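Local coordinates for Lmo2051 protein (Listeria monocytogenes, PDB 3I18) that probably acts as an ATP-dependent serine protease of the peptidase S16 family, this chain being the PDZ domain of the longer, membrane-bound protein, at residues A[21-26]-A[68-73]; A[32-37]-A[55-60]; A[46-51]-A[83-88]. All blocks are in the same frame, centred on the assembly; numbering follows the deposited sequence.

Contact 1: A[21-26]-A[68-73]; sequences ADVLHA and EQADIK
Ala70 and Ile72, two residues apart on a strand, meet Val23 and Leu24 of the loop between strands 9-14 and 29-33, just after a short 3-10 turn. Along the strand the first to touch is Ala70, whose CB points toward the loop and lies 3.7 Å from Val23 CG1, methyl against methyl. A side chain this short suits the place, since its single methyl lets the valine come close. With CG1 anti to its backbone N (chi1 176°), Val23 turns its two methyls to face Ala70 and Ile72 together: Val23 CG2 lies 4.1 Å from Ile72 CG1, with Asp71 O only the next nearest. Asp71 itself adds little more than this carbonyl, its CB being directed away from the loop, as fits an acidic residue on the exposed face of the strand. Ile72 returns to the side of Ala70 and reaches further. Its CG1 lies beside the backbone N (chi1 -58°) and the chain runs on extended, carrying CD1 in between the two loop residues. Ile72 CD1 stands 4.1 Å from Val23 CG1 and 3.8 Å from Leu24 CD1, the leucine being met at about a right angle. Beta-branched isoleucine is well suited to the extended backbone here. Val23 also rests on Tyr61 of strand 56-63, while a hydrogen bond from His25 N to Asp28 OD2 steadies the loop beyond Leu24. No hydrogen bond joins the two segments, so the loop is held against the strand by apolar contact alone, with a buried inner end at Leu24 and Ile72 and a more accessible outer end at Val23 and Ala70.

Contact 2: A[32-37]-A[55-60]; sequences EIDGNA and DTVKIN
Asp34 touches Val57 and Lys58 across two antiparallel strands, and its carboxylate does the work of a strand backbone. Its CB starts away from strand 56-60, but CG, anti to the carbonyl carbon (chi1 -81°), brings the acid back to 4.1 Å from Lys58 N. Asp34 OD2 accepts the N-H of Lys58 N at 2.9 Å, met nearly along its C-O axis, and lies 3.3 Å from Val57 CA. OD1 bonds the hydroxyl of Tyr47 and a water that bridges to Thr56 O. Both oxygens are therefore gripped, which fixes the rotation of the group. The backbone adds Asp34 N to Lys58 O at 2.8 Å, in the carbonyl plane, and Asn60 N to Glu32 O at 3.0 Å; the return bond from Glu32 N to Asn60 O is weak. Beneath, Ile33 and Ile59 form a non-hydrogen-bonded pair, side by side and pointing the same way, with Ile33 CG1 3.7 Å from Ile59 CD1. Asp34 and Gly35, the central residues of a type I' turn from Ile33 to Asn36, both have positive phi, which glycine takes easily and aspartate tolerates better than most. This antiparallel PDZ strand pair continues one residue past its last bridge through Asp34.

Contact 3: A[46-51]-A[83-88]; sequences DYIHSK and PGIGIT
Ile48 of helix 41-49 meets Pro83, Gly84 and Ile85 at what is probably the carboxylate-loop end of the PDZ peptide groove, where the Pro-Gly-Ile-Gly-Ile run of strand 83-89 resembles the glycine-rich loop of the family. Ile48 is the main link between helix and strand. Its CB points toward the strand, and its two branches part: Ile48 CG2, anti to the backbone N, lies 3.6 Å from Pro83 O and 3.9 Å from Gly84 CA, while CG1, beside the backbone N (chi1 -66°), carries CD1 onward to Ile85. There Ile48 CD1 and Ile85 CD1 are 3.8 Å apart and the side chains meet at about a right angle. Branched isoleucines suit this buried junction. Pro83 closes the end beyond the helix, with its ring carbon CG 3.3 Å from Lys51 O, where the chain has left the helix through a bond from Lys51 N to Ile48 O. His49 comes from the solvent side: its CD2 is 3.8 Å from Pro83 O, and that carbonyl takes a 2.8 Å hydrogen bond from a water located at the edge of the imidazole, which NE2 binds only weakly. Further along, Gly86 and Ile87 both face His100, the last residue of the C-terminal tag, in a G1 beta bulge. This is consistent with the tag's end occupying the groove as a peptide ligand would. Around the contact, Ile33 of strand 29-33 packs on Ile48, strand 66-76 supplies Ile72 and Leu74 to Ile85, and Ile87 reaches strands 9-14 and 29-33.

In the fold
The three contacts surround one PDZ core. Along the chain, contact 2 is nested within the loop closed by contact 1, whereas contact 3 crosses both. Centres are about 11 Å apart for contacts 1 and 2 and for contacts 2 and 3, and about 14 Å for contacts 1 and 3. Strands 56-63, 66-76 and 83-89 follow one another in chain and sheet, so contacts 1 and 2 share a backbone-bonded seam. Helix 41-49 joins strand 29-33 to strand 56-63. The loop 21-26 and the helix are thus tied through a common apolar interior, where Ile85 meets Ile48, Ile59, Ile72 and Leu24.

Contact 1: A[21-26]-A[68-73]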
loop_
_atom_site.group_PDB
_atom_site.type_symbol
_atom_site.label_atom_id
_atom_site.label_comp_id
_atom_site.label_asym_id
_atom_site.label_seq_id
_atom_site.Cartn_x
_atom_site.Cartn_y
_atom_site.Cartn_z
ATOM N N ALA A 21 8.518 -4.944 -3.627
ATOM C CA ALA A 21 8.728 -5.512 -4.954
ATOM C C ALA A 21 8.690 -7.039 -4.962
ATOM O O ALA A 21 8.546 -7.655 -6.017
ATOM C CB ALA A 21 10.057 -5.028 -5.526
ATOM N N ASP A 22 8.819 -7.644 -3.787
ATOM C CA ASP A 22 8.810 -9.093 -3.674
ATOM C C ASP A 22 7.403 -9.617 -3.369
ATOM O O ASP A 22 7.211 -10.816 -3.177
ATOM C CB ASP A 22 9.797 -9.518 -2.579
ATOM C CG ASP A 22 10.738 -10.622 -3.033
ATOM O OD1 ASP A 22 11.161 -10.608 -4.208
ATOM O OD2 ASP A 22 11.069 -11.493 -2.204
ATOM N N VAL A 23 6.424 -8.713 -3.345
ATOM C CA VAL A 23 5.032 -9.075 -3.057
ATOM C C VAL A 23 4.016 -8.486 -4.043
ATOM O O VAL A 23 3.259 -9.218 -4.683
ATOM C CB VAL A 23 4.606 -8.601 -1.641
ATOM C CG1 VAL A 23 3.131 -8.894 -1.413
ATOM C CG2 VAL A 23 5.453 -9.270 -0.580
ATOM N N LEU A 24 4.000 -7.159 -4.154
ATOM C CA LEU A 24 3.048 -6.465 -5.019
ATOM C C LEU A 24 3.511 -6.266 -6.457
ATOM O O LEU A 24 4.702 -6.342 -6.764
ATOM C CB LEU A 24 2.708 -5.096 -4.410
ATOM C CG LEU A 24 2.121 -5.080 -2.994
ATOM C CD1 LEU A 24 2.045 -3.658 -2.483
ATOM C CD2 LEU A 24 0.742 -5.734 -3.006
ATOM N N HIS A 25 2.545 -6.017 -7.335
ATOM C CA HIS A 25 2.816 -5.763 -8.744
ATOM C C HIS A 25 1.881 -4.659 -9.212
ATOM O O HIS A 25 0.829 -4.425 -8.611
ATOM C CB HIS A 25 2.589 -7.023 -9.589
ATOM C CG HIS A 25 3.663 -8.057 -9.446
ATOM N ND1 HIS A 25 3.605 -9.072 -8.515
ATOM C CD2 HIS A 25 4.827 -8.230 -10.119
ATOM C CE1 HIS A 25 4.686 -9.825 -8.620
ATOM N NE2 HIS A 25 5.443 -9.336 -9.585
ATOM N N ALA A 26 2.268 -3.972 -10.279
ATOM C CA ALA A 26 1.446 -2.899 -10.817
ATOM C C ALA A 26 0.102 -3.481 -11.229
ATOM O O ALA A 26 0.045 -4.522 -11.886
ATOM C CB ALA A 26 2.142 -2.267 -12.011
ATOM N N GLU A 68 -4.805 -12.375 -2.286
ATOM C CA GLU A 68 -3.618 -12.778 -1.552
ATOM C C GLU A 68 -3.435 -11.976 -0.265
ATOM O O GLU A 68 -4.162 -11.017 0.009
ATOM C CB GLU A 68 -2.384 -12.606 -2.447
ATOM C CG GLU A 68 -2.473 -13.288 -3.819
ATOM C CD GLU A 68 -2.513 -14.805 -3.740
ATOM O OE1 GLU A 68 -3.443 -15.350 -3.109
ATOM O OE2 GLU A 68 -1.617 -15.460 -4.314
ATOM N N GLN A 69 -2.450 -12.383 0.523
ATOM C CA GLN A 69 -2.147 -11.710 1.774
ATOM C C GLN A 69 -0.674 -11.889 2.061
ATOM O O GLN A 69 -0.126 -12.975 1.886
ATOM C CB GLN A 69 -2.957 -12.311 2.917
ATOM C CG GLN A 69 -2.814 -11.548 4.219
ATOM C CD GLN A 69 -3.512 -12.237 5.369
ATOM O OE1 GLN A 69 -3.063 -13.282 5.841
ATOM N NE2 GLN A 69 -4.622 -11.666 5.819
ATOM N N ALA A 70 -0.025 -10.825 2.505
ATOM C CA ALA A 70 1.391 -10.919 2.807
ATOM C C ALA A 70 1.832 -9.738 3.643
ATOM O O ALA A 70 1.168 -8.702 3.683
ATOM C CB ALA A 70 2.190 -10.975 1.512
ATOM N N ASP A 71 2.958 -9.909 4.320
ATOM C CA ASP A 71 3.516 -8.857 5.147
ATOM C C ASP A 71 4.553 -8.104 4.339
ATOM O O ASP A 71 5.282 -8.696 3.536
ATOM C CB ASP A 71 4.190 -9.437 6.392
ATOM C CG ASP A 71 3.205 -9.948 7.407
ATOM O OD1 ASP A 71 2.189 -9.262 7.654
ATOM O OD2 ASP A 71 3.455 -11.036 7.976
ATOM N N ILE A 72 4.617 -6.796 4.551
ATOM C CA ILE A 72 5.586 -5.974 3.845
ATOM C C ILE A 72 6.237 -5.056 4.861
ATOM O O ILE A 72 5.558 -4.447 5.678
ATOM C CB ILE A 72 4.907 -5.145 2.737
ATOM C CG1 ILE A 72 4.202 -6.090 1.759
ATOM C CG2 ILE A 72 5.947 -4.318 1.987
ATOM C CD1 ILE A 72 3.521 -5.373 0.598
ATOM N N LYS A 73 7.563 -4.994 4.835
ATOM C CA LYS A 73 8.288 -4.136 5.756
ATOM C C LYS A 73 8.310 -2.734 5.168
ATOM O O LYS A 73 8.537 -2.557 3.966
ATOM C CB LYS A 73 9.714 -4.659 5.964
ATOM C CG LYS A 73 10.560 -3.844 6.938
ATOM C CD LYS A 73 11.678 -4.690 7.540
ATOM C CE LYS A 73 11.107 -5.778 8.445
ATOM N NZ LYS A 73 12.164 -6.557 9.157
#

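Contact 2: A[32-37]-A[55-60]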
loop_
_atom_site.group_PDB
_atom_site.type_symbol
_atom_site.label_atom_id
_atom_site.label_comp_id
_atom_site.label_asym_id
_atom_site.label_seq_id
_atom_site.Cartn_x
_atom_site.Cartn_y
_atom_site.Cartn_z
ATOM N N GLU A 32 -7.087 -4.109 2.248
ATOM C CA GLU A 32 -6.956 -3.919 3.686
ATOM C C GLU A 32 -5.492 -3.832 4.082
ATOM O O GLU A 32 -4.620 -4.415 3.436
ATOM C CB GLU A 32 -7.624 -5.068 4.455
ATOM C CG GLU A 32 -9.142 -5.126 4.317
ATOM C CD GLU A 32 -9.800 -6.059 5.322
ATOM O OE1 GLU A 32 -11.050 -6.096 5.364
ATOM O OE2 GLU A 32 -9.084 -6.756 6.070
ATOM N N ILE A 33 -5.234 -3.066 5.131
ATOM C CA ILE A 33 -3.891 -2.911 5.660
ATOM C C ILE A 33 -4.031 -3.078 7.175
ATOM O O ILE A 33 -4.853 -2.420 7.819
ATOM C CB ILE A 33 -3.290 -1.530 5.274
ATOM C CG1 ILE A 33 -1.862 -1.416 5.808
ATOM C CG2 ILE A 33 -4.165 -0.394 5.796
ATOM C CD1 ILE A 33 -1.085 -0.246 5.216
ATOM N N ASP A 34 -3.242 -3.997 7.723
ATOM C CA ASP A 34 -3.255 -4.322 9.143
ATOM C C ASP A 34 -4.625 -4.789 9.647
ATOM O O ASP A 34 -5.071 -4.431 10.741
ATOM C CB ASP A 34 -2.709 -3.147 9.967
ATOM C CG ASP A 34 -1.186 -3.111 9.981
ATOM O OD1 ASP A 34 -0.596 -2.151 10.524
ATOM O OD2 ASP A 34 -0.558 -4.056 9.456
ATOM N N GLY A 35 -5.276 -5.605 8.819
ATOM C CA GLY A 35 -6.572 -6.184 9.150
ATOM C C GLY A 35 -7.790 -5.286 9.045
ATOM O O GLY A 35 -8.892 -5.672 9.453
ATOM N N ASN A 36 -7.611 -4.100 8.483
ATOM C CA ASN A 36 -8.713 -3.161 8.368
ATOM C C ASN A 36 -8.861 -2.546 6.981
ATOM O O ASN A 36 -7.877 -2.313 6.280
ATOM C CB ASN A 36 -8.543 -2.053 9.415
ATOM C CG ASN A 36 -8.655 -2.575 10.842
ATOM O OD1 ASN A 36 -9.722 -3.027 11.265
ATOM N ND2 ASN A 36 -7.552 -2.524 11.585
ATOM N N ALA A 37 -10.107 -2.308 6.585
ATOM C CA ALA A 37 -10.398 -1.702 5.298
ATOM C C ALA A 37 -10.398 -0.195 5.515
ATOM O O ALA A 37 -10.856 0.290 6.551
ATOM C CB ALA A 37 -11.769 -2.161 4.794
ATOM N N ASP A 55 8.746 -1.040 10.409
ATOM C CA ASP A 55 7.540 -1.719 10.887
ATOM C C ASP A 55 7.056 -2.653 9.796
ATOM O O ASP A 55 7.451 -2.533 8.641
ATOM C CB ASP A 55 6.425 -0.718 11.204
ATOM C CG ASP A 55 6.604 -0.040 12.548
ATOM O OD1 ASP A 55 7.551 -0.393 13.288
ATOM O OD2 ASP A 55 5.789 0.852 12.865
ATOM N N THR A 56 6.185 -3.578 10.174
ATOM C CA THR A 56 5.637 -4.543 9.242
ATOM C C THR A 56 4.136 -4.318 9.117
ATOM O O THR A 56 3.443 -4.167 10.125
ATOM C CB THR A 56 5.875 -5.980 9.746
ATOM O OG1 THR A 56 7.284 -6.235 9.811
ATOM C CG2 THR A 56 5.212 -6.983 8.824
ATOM N N VAL A 57 3.631 -4.264 7.889
ATOM C CA VAL A 57 2.193 -4.093 7.685
ATOM C C VAL A 57 1.639 -5.314 6.967
ATOM O O VAL A 57 2.293 -5.874 6.088
ATOM C CB VAL A 57 1.854 -2.827 6.839
ATOM C CG1 VAL A 57 2.211 -1.563 7.611
ATOM C CG2 VAL A 57 2.582 -2.861 5.511
ATOM N N LYS A 58 0.439 -5.735 7.352
ATOM C CA LYS A 58 -0.201 -6.882 6.718
ATOM C C LYS A 58 -1.028 -6.330 5.577
ATOM O O LYS A 58 -1.876 -5.463 5.791
ATOM C CB LYS A 58 -1.114 -7.625 7.703
ATOM C CG LYS A 58 -1.837 -8.820 7.075
ATOM C CD LYS A 58 -2.491 -9.723 8.117
ATOM C CE LYS A 58 -3.567 -8.991 8.903
ATOM N NZ LYS A 58 -4.238 -9.877 9.908
ATOM N N ILE A 59 -0.783 -6.825 4.369
ATOM C CA ILE A 59 -1.497 -6.336 3.198
ATOM C C ILE A 59 -2.369 -7.396 2.537
ATOM O O ILE A 59 -1.887 -8.483 2.210
ATOM C CB ILE A 59 -0.501 -5.791 2.128
ATOM C CG1 ILE A 59 0.324 -4.633 2.697
ATOM C CG2 ILE A 59 -1.262 -5.308 0.902
ATOM C CD1 ILE A 59 -0.477 -3.379 2.992
ATOM N N ASN A 60 -3.658 -7.095 2.372
ATOM C CA ASN A 60 -4.568 -8.006 1.680
ATOM C C ASN A 60 -4.767 -7.354 0.313
ATOM O O ASN A 60 -5.137 -6.181 0.226
ATOM C CB ASN A 60 -5.932 -8.127 2.390
ATOM C CG ASN A 60 -5.866 -8.936 3.677
ATOM O OD1 ASN A 60 -5.578 -8.403 4.744
ATOM N ND2 ASN A 60 -6.129 -10.237 3.576
HETATM O O HOH W 1 1.973 -2.214 11.396
HETATM O O HOH W 2 -4.586 -6.330 6.092
#

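Contact 3: A[46-51]-A[83-88]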
loop_
_atom_site.group_PDB
_atom_site.type_symbol
_atom_site.label_atom_id
_atom_site.label_comp_id
_atom_site.label_asym_id
_atom_site.label_seq_id
_atom_site.Cartn_x
_atom_site.Cartn_y
_atom_site.Cartn_z
ATOM N N ASP A 46 -2.408 8.084 5.492
ATOM C CA ASP A 46 -2.285 8.572 6.868
ATOM C C ASP A 46 -1.876 7.438 7.794
ATOM O O ASP A 46 -1.030 7.612 8.668
ATOM C CB ASP A 46 -3.610 9.143 7.389
ATOM C CG ASP A 46 -3.967 10.473 6.770
ATOM O OD1 ASP A 46 -3.051 11.235 6.397
ATOM O OD2 ASP A 46 -5.178 10.763 6.677
ATOM N N TYR A 47 -2.496 6.277 7.606
ATOM C CA TYR A 47 -2.203 5.135 8.451
ATOM C C TYR A 47 -0.744 4.721 8.356
ATOM O O TYR A 47 -0.085 4.517 9.380
ATOM C CB TYR A 47 -3.109 3.957 8.090
ATOM C CG TYR A 47 -2.874 2.769 8.981
ATOM C CD1 TYR A 47 -2.003 1.747 8.601
ATOM C CD2 TYR A 47 -3.467 2.701 10.243
ATOM C CE1 TYR A 47 -1.723 0.692 9.461
ATOM C CE2 TYR A 47 -3.195 1.650 11.110
ATOM C CZ TYR A 47 -2.321 0.652 10.714
ATOM O OH TYR A 47 -2.020 -0.372 11.581
ATOM N N ILE A 48 -0.235 4.614 7.131
ATOM C CA ILE A 48 1.156 4.227 6.918
ATOM C C ILE A 48 2.067 5.231 7.619
ATOM O O ILE A 48 3.005 4.844 8.317
ATOM C CB ILE A 48 1.490 4.176 5.403
ATOM C CG1 ILE A 48 0.684 3.051 4.729
ATOM C CG2 ILE A 48 2.976 3.952 5.212
ATOM C CD1 ILE A 48 0.699 3.095 3.215
ATOM N N HIS A 49 1.769 6.520 7.455
ATOM C CA HIS A 49 2.574 7.573 8.077
ATOM C C HIS A 49 2.541 7.538 9.602
ATOM O O HIS A 49 3.394 8.142 10.252
ATOM C CB HIS A 49 2.122 8.958 7.607
ATOM C CG HIS A 49 2.442 9.253 6.174
ATOM N ND1 HIS A 49 2.320 10.513 5.632
ATOM C CD2 HIS A 49 2.881 8.454 5.171
ATOM C CE1 HIS A 49 2.670 10.481 4.359
ATOM N NE2 HIS A 49 3.016 9.243 4.054
ATOM N N SER A 50 1.559 6.849 10.177
ATOM C CA SER A 50 1.464 6.760 11.628
ATOM C C SER A 50 2.385 5.660 12.133
ATOM O O SER A 50 2.533 5.451 13.339
ATOM C CB SER A 50 0.016 6.480 12.066
ATOM O OG SER A 50 -0.386 5.142 11.803
ATOM N N LYS A 51 3.009 4.946 11.202
ATOM C CA LYS A 51 3.916 3.869 11.570
ATOM C C LYS A 51 5.364 4.342 11.492
ATOM O O LYS A 51 5.628 5.531 11.294
ATOM C CB LYS A 51 3.687 2.668 10.650
ATOM C CG LYS A 51 2.258 2.168 10.699
ATOM C CD LYS A 51 1.842 1.861 12.137
ATOM C CE LYS A 51 0.345 1.606 12.244
ATOM N NZ LYS A 51 -0.048 1.003 13.558
ATOM N N PRO A 83 7.733 7.013 6.403
ATOM C CA PRO A 83 7.563 5.571 6.183
ATOM C C PRO A 83 6.685 5.327 4.963
ATOM O O PRO A 83 5.774 6.109 4.698
ATOM C CB PRO A 83 6.875 5.095 7.472
ATOM C CG PRO A 83 7.093 6.221 8.462
ATOM C CD PRO A 83 6.997 7.445 7.599
ATOM N N GLY A 84 6.959 4.253 4.228
ATOM C CA GLY A 84 6.169 3.936 3.056
ATOM C C GLY A 84 6.364 2.503 2.592
ATOM O O GLY A 84 7.331 1.842 2.969
ATOM N N ILE A 85 5.430 2.014 1.782
ATOM C CA ILE A 85 5.514 0.669 1.245
ATOM C C ILE A 85 6.458 0.695 0.044
ATOM O O ILE A 85 7.145 -0.288 -0.249
ATOM C CB ILE A 85 4.123 0.177 0.787
ATOM C CG1 ILE A 85 3.183 0.123 1.983
ATOM C CG2 ILE A 85 4.235 -1.206 0.126
ATOM C CD1 ILE A 85 1.737 -0.182 1.612
ATOM N N GLY A 86 6.483 1.835 -0.640
ATOM C CA GLY A 86 7.342 2.006 -1.799
ATOM C C GLY A 86 6.577 1.849 -3.095
ATOM O O GLY A 86 7.069 1.222 -4.031
ATOM N N ILE A 87 5.382 2.434 -3.155
ATOM C CA ILE A 87 4.526 2.341 -4.331
ATOM C C ILE A 87 3.824 3.658 -4.661
ATOM O O ILE A 87 3.719 4.550 -3.814
ATOM C CB ILE A 87 3.416 1.292 -4.106
ATOM C CG1 ILE A 87 2.608 1.664 -2.856
ATOM C CG2 ILE A 87 4.019 -0.096 -3.949
ATOM C CD1 ILE A 87 1.503 0.674 -2.490
ATOM N N THR A 88 3.357 3.790 -5.899
ATOM C CA THR A 88 2.587 4.965 -6.286
ATOM C C THR A 88 1.186 4.405 -6.510
ATOM O O THR A 88 1.027 3.224 -6.846
ATOM C CB THR A 88 3.103 5.640 -7.588
ATOM O OG1 THR A 88 3.114 4.692 -8.662
ATOM C CG2 THR A 88 4.509 6.191 -7.384
HETATM O O HOH W 3 3.936 6.605 2.700
#